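Local coordinates for secreted protein (Kutzneria albida DSM 43870, PDB 5M6Q) that is a microbial transglutaminase that probably joins protein glutamine side chains to amines through gamma-glutamyl transfer, at residues L53-F67 and D213-D225. Sequence-based numbering, arbitrary orientation.
Sequences LNREDLSNPPLNLSF and DEQVFTVAFAKKD
Phe67 and Phe217 form an antiparallel hydrogen-bonded pair, the straighter bond running from Phe217 N to Phe67 O (2.7 Å). Ser66 and Thr218 are the non-hydrogen-bonded pair beside it. Val219 N donates to Leu65 O, and at the far end Lys223 N donates to Leu53 O. Between these points a water joins Pro62 O, Leu65 N and Val219 O. Among side chains, Thr218 OG1 donates to Ser66 OG at 2.9 Å, and Ser66 OG donates onward to Leu63 O. Asn54 ND2 donates a hydrogen bond to Lys223 O from above its carbonyl plane. The Arg55 chain bends at chi3 (56°), and NH1 donates a hydrogen bond to Phe221 O (2.9 Å), which lies in the guanidinium plane. NE and NH2 grip Asp57 side-on in a salt bridge, and Leu58 CD1 lies over one face of the guanidinium. Without this guanidinium, as with an alanine here, the Asp57 carboxylate is likely to lose its charged mate and Phe221 O this donor. Apolar contacts fill in between: Pro62 CG meets Ala220 CB at 3.7 Å, Leu53 CD2 lies against Ala220 and Ala222, Leu65 against Val219, and Phe67 CE2 touches Val219 CG2. Helix 70-84 packs on Phe67, Phe217 and Phe221. The chain meets strand 214-223 where helix 47-53 ends, loops away, and returns at Pro62 to add the short antiparallel edge strand 66-67 to the central sheet.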
ATOM      1  N   LEU A  53      -8.344  -0.165  -0.886  1.00 23.76           N
ATOM      2  CA  LEU A  53      -8.493  -1.069   0.249  1.00 24.31           C
ATOM      3  C   LEU A  53      -9.962  -1.302   0.603  1.00 26.45           C
ATOM      4  O   LEU A  53     -10.295  -2.341   1.156  1.00 27.09           O
ATOM      5  CB  LEU A  53      -7.741  -0.543   1.462  1.00 23.90           C
ATOM      6  CG  LEU A  53      -6.231  -0.548   1.257  1.00 19.88           C
ATOM      7  CD1 LEU A  53      -5.559   0.308   2.300  1.00 28.23           C
ATOM      8  CD2 LEU A  53      -5.710  -1.984   1.318  1.00 23.47           C
ATOM      9  N   ASN A  54     -10.829  -0.341   0.277  1.00 25.44           N
ATOM     10  CA  ASN A  54     -12.280  -0.554   0.355  1.00 30.10           C
ATOM     11  C   ASN A  54     -12.695  -0.780   1.804  1.00 30.43           C
ATOM     12  O   ASN A  54     -13.577  -1.573   2.102  1.00 36.99           O
ATOM     13  CB  ASN A  54     -12.708  -1.743  -0.526  1.00 29.24           C
ATOM     14  CG  ASN A  54     -14.231  -1.832  -0.708  1.00 36.17           C
ATOM     15  OD1 ASN A  54     -14.943  -0.850  -0.522  1.00 37.84           O
ATOM     16  ND2 ASN A  54     -14.721  -3.010  -1.079  1.00 33.42           N
ATOM     17  N   ARG A  55     -12.035  -0.066   2.703  1.00 32.17           N
ATOM     18  CA  ARG A  55     -12.216  -0.274   4.128  1.00 33.00           C
ATOM     19  C   ARG A  55     -12.552   0.998   4.864  1.00 38.61           C
ATOM     20  O   ARG A  55     -11.692   1.864   5.062  1.00 35.09           O
ATOM     21  CB  ARG A  55     -10.962  -0.887   4.717  1.00 32.55           C
ATOM     22  CG  ARG A  55     -10.956  -2.370   4.546  1.00 36.72           C
ATOM     23  CD  ARG A  55      -9.720  -2.941   5.128  1.00 31.04           C
ATOM     24  NE  ARG A  55      -9.538  -2.579   6.526  1.00 35.15           N
ATOM     25  CZ  ARG A  55      -8.445  -2.882   7.212  1.00 33.84           C
ATOM     26  NH1 ARG A  55      -7.467  -3.545   6.603  1.00 27.42           N
ATOM     27  NH2 ARG A  55      -8.324  -2.529   8.485  1.00 30.84           N
ATOM     28  N   GLU A  56     -13.803   1.088   5.303  1.00 35.81           N
ATOM     29  CA  GLU A  56     -14.299   2.304   5.926  1.00 35.96           C
ATOM     30  C   GLU A  56     -13.629   2.586   7.260  1.00 35.43           C
ATOM     31  O   GLU A  56     -13.663   3.714   7.737  1.00 39.14           O
ATOM     32  CB  GLU A  56     -15.807   2.218   6.107  1.00 37.62           C
ATOM     33  CG  GLU A  56     -16.242   1.100   7.020  1.00 39.41           C
ATOM     34  CD  GLU A  56     -17.746   1.049   7.168  1.00 42.73           C
ATOM     35  OE1 GLU A  56     -18.325   2.019   7.714  1.00 36.70           O
ATOM     36  OE2 GLU A  56     -18.341   0.052   6.704  1.00 42.61           O
ATOM     37  N   ASP A  57     -13.014   1.570   7.859  1.00 32.55           N
ATOM     38  CA  ASP A  57     -12.344   1.743   9.145  1.00 31.35           C
ATOM     39  C   ASP A  57     -10.969   2.403   9.006  1.00 38.91           C
ATOM     40  O   ASP A  57     -10.300   2.682  10.010  1.00 39.64           O
ATOM     41  CB  ASP A  57     -12.194   0.394   9.861  1.00 34.48           C
ATOM     42  CG  ASP A  57     -11.393  -0.620   9.054  1.00 34.05           C
ATOM     43  OD1 ASP A  57     -11.612  -0.736   7.826  1.00 32.81           O
ATOM     44  OD2 ASP A  57     -10.550  -1.316   9.654  1.00 35.64           O
ATOM     45  N   LEU A  58     -10.549   2.651   7.769  1.00 35.04           N
ATOM     46  CA  LEU A  58      -9.246   3.265   7.523  1.00 39.00           C
ATOM     47  C   LEU A  58      -9.373   4.676   6.966  1.00 38.03           C
ATOM     48  O   LEU A  58     -10.180   4.932   6.077  1.00 40.26           O
ATOM     49  CB  LEU A  58      -8.430   2.415   6.553  1.00 31.12           C
ATOM     50  CG  LEU A  58      -8.038   1.037   7.080  1.00 37.52           C
ATOM     51  CD1 LEU A  58      -7.425   0.230   5.963  1.00 35.18           C
ATOM     52  CD2 LEU A  58      -7.070   1.178   8.237  1.00 31.57           C
ATOM     53  N   SER A  59      -8.585   5.594   7.500  1.00 34.22           N
ATOM     54  CA  SER A  59      -8.457   6.890   6.864  1.00 41.21           C
ATOM     55  C   SER A  59      -7.077   6.959   6.199  1.00 31.03           C
ATOM     56  O   SER A  59      -6.918   7.599   5.171  1.00 33.88           O
ATOM     57  CB  SER A  59      -8.664   8.026   7.867  1.00 36.62           C
ATOM     58  OG  SER A  59      -7.729   7.938   8.919  1.00 44.61           O
ATOM     59  N   ASN A  60      -6.099   6.269   6.782  1.00 28.77           N
ATOM     60  CA  ASN A  60      -4.788   6.115   6.164  1.00 29.65           C
ATOM     61  C   ASN A  60      -4.485   4.643   5.913  1.00 26.89           C
ATOM     62  O   ASN A  60      -4.973   3.772   6.621  1.00 29.83           O
ATOM     63  CB  ASN A  60      -3.696   6.730   7.037  1.00 26.28           C
ATOM     64  CG  ASN A  60      -3.954   8.189   7.338  1.00 35.83           C
ATOM     65  OD1 ASN A  60      -4.380   8.942   6.467  1.00 31.81           O
ATOM     66  ND2 ASN A  60      -3.712   8.594   8.582  1.00 34.36           N
ATOM     67  N   PRO A  61      -3.687   4.357   4.879  1.00 29.55           N
ATOM     68  CA  PRO A  61      -3.310   2.960   4.648  1.00 24.62           C
ATOM     69  C   PRO A  61      -2.428   2.456   5.792  1.00 23.00           C
ATOM     70  O   PRO A  61      -1.468   3.122   6.163  1.00 25.28           O
ATOM     71  CB  PRO A  61      -2.541   3.013   3.317  1.00 24.92           C
ATOM     72  CG  PRO A  61      -2.958   4.298   2.676  1.00 27.95           C
ATOM     73  CD  PRO A  61      -3.190   5.249   3.820  1.00 25.12           C
ATOM     74  N   PRO A  62      -2.749   1.290   6.350  1.00 22.34           N
ATOM     75  CA  PRO A  62      -2.014   0.812   7.528  1.00 26.65           C
ATOM     76  C   PRO A  62      -0.607   0.350   7.181  1.00 23.22           C
ATOM     77  O   PRO A  62      -0.416  -0.297   6.152  1.00 23.10           O
ATOM     78  CB  PRO A  62      -2.866  -0.359   8.017  1.00 30.21           C
ATOM     79  CG  PRO A  62      -3.482  -0.901   6.758  1.00 26.74           C
ATOM     80  CD  PRO A  62      -3.668   0.272   5.812  1.00 25.58           C
ATOM     81  N   LEU A  63       0.364   0.663   8.038  1.00 21.37           N
ATOM     82  CA  LEU A  63       1.766   0.419   7.716  1.00 29.83           C
ATOM     83  C   LEU A  63       2.347  -0.731   8.528  1.00 29.96           C
ATOM     84  O   LEU A  63       3.556  -0.946   8.519  1.00 26.16           O
ATOM     85  CB  LEU A  63       2.582   1.693   7.941  1.00 20.66           C
ATOM     86  CG  LEU A  63       2.076   2.877   7.109  1.00 24.71           C
ATOM     87  CD1 LEU A  63       2.906   4.141   7.360  1.00 30.80           C
ATOM     88  CD2 LEU A  63       2.090   2.543   5.617  1.00 21.79           C
ATOM     89  N   ASN A  64       1.458  -1.469   9.195  1.00 25.72           N
ATOM     90  CA  ASN A  64       1.809  -2.562  10.114  1.00 32.62           C
ATOM     91  C   ASN A  64       2.778  -3.583   9.537  1.00 27.56           C
ATOM     92  O   ASN A  64       3.655  -4.089  10.231  1.00 21.88           O
ATOM     93  CB  ASN A  64       0.542  -3.332  10.541  1.00 28.61           C
ATOM     94  CG  ASN A  64      -0.539  -2.437  11.082  1.00 34.51           C
ATOM     95  OD1 ASN A  64      -1.692  -2.507  10.648  1.00 39.61           O
ATOM     96  ND2 ASN A  64      -0.185  -1.601  12.052  1.00 40.04           N
ATOM     97  N   LEU A  65       2.543  -3.935   8.281  1.00 23.08           N
ATOM     98  CA  LEU A  65       3.255  -5.018   7.618  1.00 24.42           C
ATOM     99  C   LEU A  65       4.002  -4.447   6.432  1.00 22.50           C
ATOM    100  O   LEU A  65       3.569  -4.602   5.286  1.00 21.78           O
ATOM    101  CB  LEU A  65       2.291  -6.120   7.162  1.00 19.20           C
ATOM    102  CG  LEU A  65       1.476  -6.891   8.209  1.00 28.03           C
ATOM    103  CD1 LEU A  65       0.625  -7.943   7.504  1.00 26.57           C
ATOM    104  CD2 LEU A  65       2.354  -7.539   9.318  1.00 19.24           C
ATOM    105  N   SER A  66       5.122  -3.785   6.724  1.00 23.87           N
ATOM    106  CA  SER A  66       5.925  -3.094   5.709  1.00 24.79           C
ATOM    107  C   SER A  66       7.271  -3.776   5.541  1.00 22.37           C
ATOM    108  O   SER A  66       7.906  -4.137   6.527  1.00 20.96           O
ATOM    109  CB  SER A  66       6.144  -1.624   6.081  1.00 20.15           C
ATOM    110  OG  SER A  66       4.929  -0.902   6.053  1.00 21.69           O
ATOM    111  N   PHE A  67       7.737  -3.888   4.299  1.00 20.92           N
ATOM    112  CA  PHE A  67       8.956  -4.645   4.019  1.00 24.89           C
ATOM    113  C   PHE A  67       9.891  -3.914   3.044  1.00 22.22           C
ATOM    114  O   PHE A  67       9.444  -3.112   2.230  1.00 23.10           O
ATOM    115  CB  PHE A  67       8.576  -6.035   3.482  1.00 20.38           C
ATOM    116  CG  PHE A  67       7.603  -6.755   4.359  1.00 21.09           C
ATOM    117  CD1 PHE A  67       8.039  -7.414   5.500  1.00 23.31           C
ATOM    118  CD2 PHE A  67       6.253  -6.748   4.079  1.00 19.48           C
ATOM    119  CE1 PHE A  67       7.147  -8.067   6.324  1.00 19.58           C
ATOM    120  CE2 PHE A  67       5.357  -7.392   4.911  1.00 21.54           C
ATOM    121  CZ  PHE A  67       5.801  -8.052   6.028  1.00 23.52           C
ATOM    122  N   ASP A 213      13.935   9.137   0.619  1.00 28.39           N
ATOM    123  CA  ASP A 213      15.107   8.257   0.639  1.00 30.55           C
ATOM    124  C   ASP A 213      14.782   6.848   1.150  1.00 24.56           C
ATOM    125  O   ASP A 213      15.673   6.013   1.318  1.00 28.08           O
ATOM    126  CB  ASP A 213      16.250   8.883   1.454  1.00 28.97           C
ATOM    127  CG  ASP A 213      15.889   9.141   2.909  1.00 30.18           C
ATOM    128  OD1 ASP A 213      14.692   9.124   3.275  1.00 26.86           O
ATOM    129  OD2 ASP A 213      16.828   9.377   3.703  1.00 35.39           O
ATOM    130  N   GLU A 214      13.503   6.589   1.351  1.00 20.54           N
ATOM    131  CA  GLU A 214      13.016   5.289   1.801  1.00 23.96           C
ATOM    132  C   GLU A 214      11.842   4.825   0.954  1.00 25.24           C
ATOM    133  O   GLU A 214      11.027   5.629   0.515  1.00 20.35           O
ATOM    134  CB  GLU A 214      12.564   5.337   3.274  1.00 22.86           C
ATOM    135  CG  GLU A 214      13.658   5.686   4.275  1.00 23.52           C
ATOM    136  CD  GLU A 214      14.758   4.621   4.400  1.00 31.96           C
ATOM    137  OE1 GLU A 214      14.573   3.455   3.944  1.00 27.25           O
ATOM    138  OE2 GLU A 214      15.824   4.966   4.969  1.00 35.64           O
ATOM    139  N   GLN A 215      11.768   3.517   0.745  1.00 22.14           N
ATOM    140  CA  GLN A 215      10.641   2.902   0.074  1.00 24.12           C
ATOM    141  C   GLN A 215      10.371   1.565   0.736  1.00 22.33           C
ATOM    142  O   GLN A 215      11.299   0.797   0.980  1.00 24.78           O
ATOM    143  CB  GLN A 215      10.915   2.723  -1.423  1.00 20.91           C
ATOM    144  CG  GLN A 215       9.749   2.085  -2.171  1.00 22.00           C
ATOM    145  CD  GLN A 215       9.898   2.198  -3.680  1.00 25.39           C
ATOM    146  OE1 GLN A 215      10.812   2.847  -4.169  1.00 27.51           O
ATOM    147  NE2 GLN A 215       8.994   1.570  -4.422  1.00 21.25           N
ATOM    148  N   VAL A 216       9.104   1.306   1.046  1.00 19.62           N
ATOM    149  CA  VAL A 216       8.676   0.030   1.608  1.00 22.27           C
ATOM    150  C   VAL A 216       7.562  -0.574   0.762  1.00 23.62           C
ATOM    151  O   VAL A 216       6.878   0.121   0.027  1.00 20.14           O
ATOM    152  CB  VAL A 216       8.186   0.171   3.076  1.00 22.78           C
ATOM    153  CG1 VAL A 216       9.320   0.624   3.992  1.00 19.16           C
ATOM    154  CG2 VAL A 216       7.010   1.126   3.155  1.00 19.22           C
ATOM    155  N   PHE A 217       7.391  -1.884   0.888  1.00 20.53           N
ATOM    156  CA  PHE A 217       6.309  -2.582   0.247  1.00 22.76           C
ATOM    157  C   PHE A 217       5.462  -3.176   1.355  1.00 20.55           C
ATOM    158  O   PHE A 217       5.953  -3.931   2.195  1.00 23.35           O
ATOM    159  CB  PHE A 217       6.846  -3.647  -0.707  1.00 22.92           C
ATOM    160  CG  PHE A 217       7.653  -3.073  -1.827  1.00 23.95           C
ATOM    161  CD1 PHE A 217       7.042  -2.718  -3.019  1.00 23.25           C
ATOM    162  CD2 PHE A 217       9.002  -2.828  -1.667  1.00 25.26           C
ATOM    163  CE1 PHE A 217       7.777  -2.169  -4.039  1.00 21.83           C
ATOM    164  CE2 PHE A 217       9.740  -2.278  -2.686  1.00 26.78           C
ATOM    165  CZ  PHE A 217       9.129  -1.947  -3.866  1.00 20.15           C
ATOM    166  N   THR A 218       4.186  -2.834   1.332  1.00 19.07           N
ATOM    167  CA  THR A 218       3.322  -3.005   2.483  1.00 20.00           C
ATOM    168  C   THR A 218       2.160  -3.888   2.129  1.00 18.30           C
ATOM    169  O   THR A 218       1.575  -3.772   1.054  1.00 21.16           O
ATOM    170  CB  THR A 218       2.816  -1.637   2.995  1.00 20.11           C
ATOM    171  OG1 THR A 218       3.946  -0.833   3.346  1.00 24.12           O
ATOM    172  CG2 THR A 218       1.895  -1.796   4.211  1.00 21.32           C
ATOM    173  N   VAL A 219       1.849  -4.796   3.036  1.00 22.49           N
ATOM    174  CA  VAL A 219       0.742  -5.710   2.856  1.00 21.73           C
ATOM    175  C   VAL A 219      -0.364  -5.283   3.786  1.00 26.33           C
ATOM    176  O   VAL A 219      -0.118  -5.029   4.965  1.00 23.74           O
ATOM    177  CB  VAL A 219       1.171  -7.161   3.135  1.00 21.32           C
ATOM    178  CG1 VAL A 219       0.017  -8.111   2.852  1.00 25.36           C
ATOM    179  CG2 VAL A 219       2.392  -7.521   2.323  1.00 22.87           C
ATOM    180  N   ALA A 220      -1.578  -5.202   3.266  1.00 22.25           N
ATOM    181  CA  ALA A 220      -2.730  -4.835   4.077  1.00 22.84           C
ATOM    182  C   ALA A 220      -3.948  -5.574   3.565  1.00 27.14           C
ATOM    183  O   ALA A 220      -4.001  -5.977   2.396  1.00 25.75           O
ATOM    184  CB  ALA A 220      -2.970  -3.316   4.041  1.00 24.27           C
ATOM    185  N   PHE A 221      -4.934  -5.759   4.431  1.00 23.37           N
ATOM    186  CA  PHE A 221      -6.161  -6.400   4.014  1.00 24.55           C
ATOM    187  C   PHE A 221      -7.068  -5.417   3.321  1.00 23.08           C
ATOM    188  O   PHE A 221      -7.310  -4.315   3.799  1.00 23.56           O
ATOM    189  CB  PHE A 221      -6.866  -7.060   5.204  1.00 21.97           C
ATOM    190  CG  PHE A 221      -6.251  -8.372   5.580  1.00 26.75           C
ATOM    191  CD1 PHE A 221      -6.323  -9.443   4.710  1.00 24.92           C
ATOM    192  CD2 PHE A 221      -5.555  -8.522   6.769  1.00 21.16           C
ATOM    193  CE1 PHE A 221      -5.750 -10.647   5.026  1.00 24.50           C
ATOM    194  CE2 PHE A 221      -4.981  -9.733   7.098  1.00 24.46           C
ATOM    195  CZ  PHE A 221      -5.071 -10.798   6.220  1.00 21.31           C
ATOM    196  N   ALA A 222      -7.523  -5.814   2.148  1.00 25.87           N
ATOM    197  CA  ALA A 222      -8.536  -5.064   1.434  1.00 26.01           C
ATOM    198  C   ALA A 222      -9.846  -5.830   1.554  1.00 20.33           C
ATOM    199  O   ALA A 222      -9.853  -7.045   1.735  1.00 23.78           O
ATOM    200  CB  ALA A 222      -8.146  -4.863  -0.033  1.00 23.13           C
ATOM    201  N   LYS A 223     -10.959  -5.124   1.456  1.00 26.12           N
ATOM    202  CA  LYS A 223     -12.241  -5.806   1.412  1.00 27.59           C
ATOM    203  C   LYS A 223     -12.627  -6.055  -0.052  1.00 35.25           C
ATOM    204  O   LYS A 223     -12.632  -5.129  -0.858  1.00 33.44           O
ATOM    205  CB  LYS A 223     -13.300  -4.984   2.133  1.00 33.57           C
ATOM    206  CG  LYS A 223     -14.666  -5.640   2.140  1.00 37.34           C
ATOM    207  CD  LYS A 223     -15.710  -4.743   2.778  1.00 45.67           C
ATOM    208  CE  LYS A 223     -17.116  -5.191   2.401  1.00 44.41           C
ATOM    209  NZ  LYS A 223     -18.129  -4.387   3.131  1.00 48.96           N
ATOM    210  N   LYS A 224     -12.912  -7.313  -0.395  1.00 32.85           N
ATOM    211  CA  LYS A 224     -13.373  -7.677  -1.736  1.00 40.53           C
ATOM    212  C   LYS A 224     -14.642  -6.925  -2.140  1.00 43.23           C
ATOM    213  O   LYS A 224     -15.357  -6.394  -1.289  1.00 41.90           O
ATOM    214  CB  LYS A 224     -13.650  -9.175  -1.823  1.00 37.45           C
ATOM    215  CG  LYS A 224     -12.449 -10.074  -1.691  1.00 40.00           C
ATOM    216  CD  LYS A 224     -12.926 -11.511  -1.527  1.00 35.41           C
ATOM    217  CE  LYS A 224     -11.821 -12.424  -1.046  1.00 41.02           C
ATOM    218  NZ  LYS A 224     -12.332 -13.793  -0.743  1.00 46.61           N
ATOM    219  N   ASP A 225     -14.917  -6.895  -3.443  1.00 44.53           N
ATOM    220  CA  ASP A 225     -16.183  -6.364  -3.959  1.00 51.29           C
ATOM    221  C   ASP A 225     -17.352  -7.208  -3.488  1.00 53.75           C
ATOM    222  O   ASP A 225     -17.332  -8.421  -3.687  1.00 53.23           O
ATOM    223  CB  ASP A 225     -16.184  -6.331  -5.484  1.00 53.38           C
ATOM    224  CG  ASP A 225     -15.087  -5.467  -6.046  1.00 58.07           C
ATOM    225  OD1 ASP A 225     -14.734  -4.471  -5.379  1.00 62.65           O
ATOM    226  OD2 ASP A 225     -14.580  -5.782  -7.148  1.00 62.65           O
ATOM    227  OXT ASP A 225     -18.331  -6.713  -2.928  1.00 62.32           O
TER
HETATM  228  O   HOH W   1      -4.620  -4.836   7.015  1.00 26.77           O
HETATM  229  O   HOH W   2       0.276  -2.906   6.800  1.00 23.05           O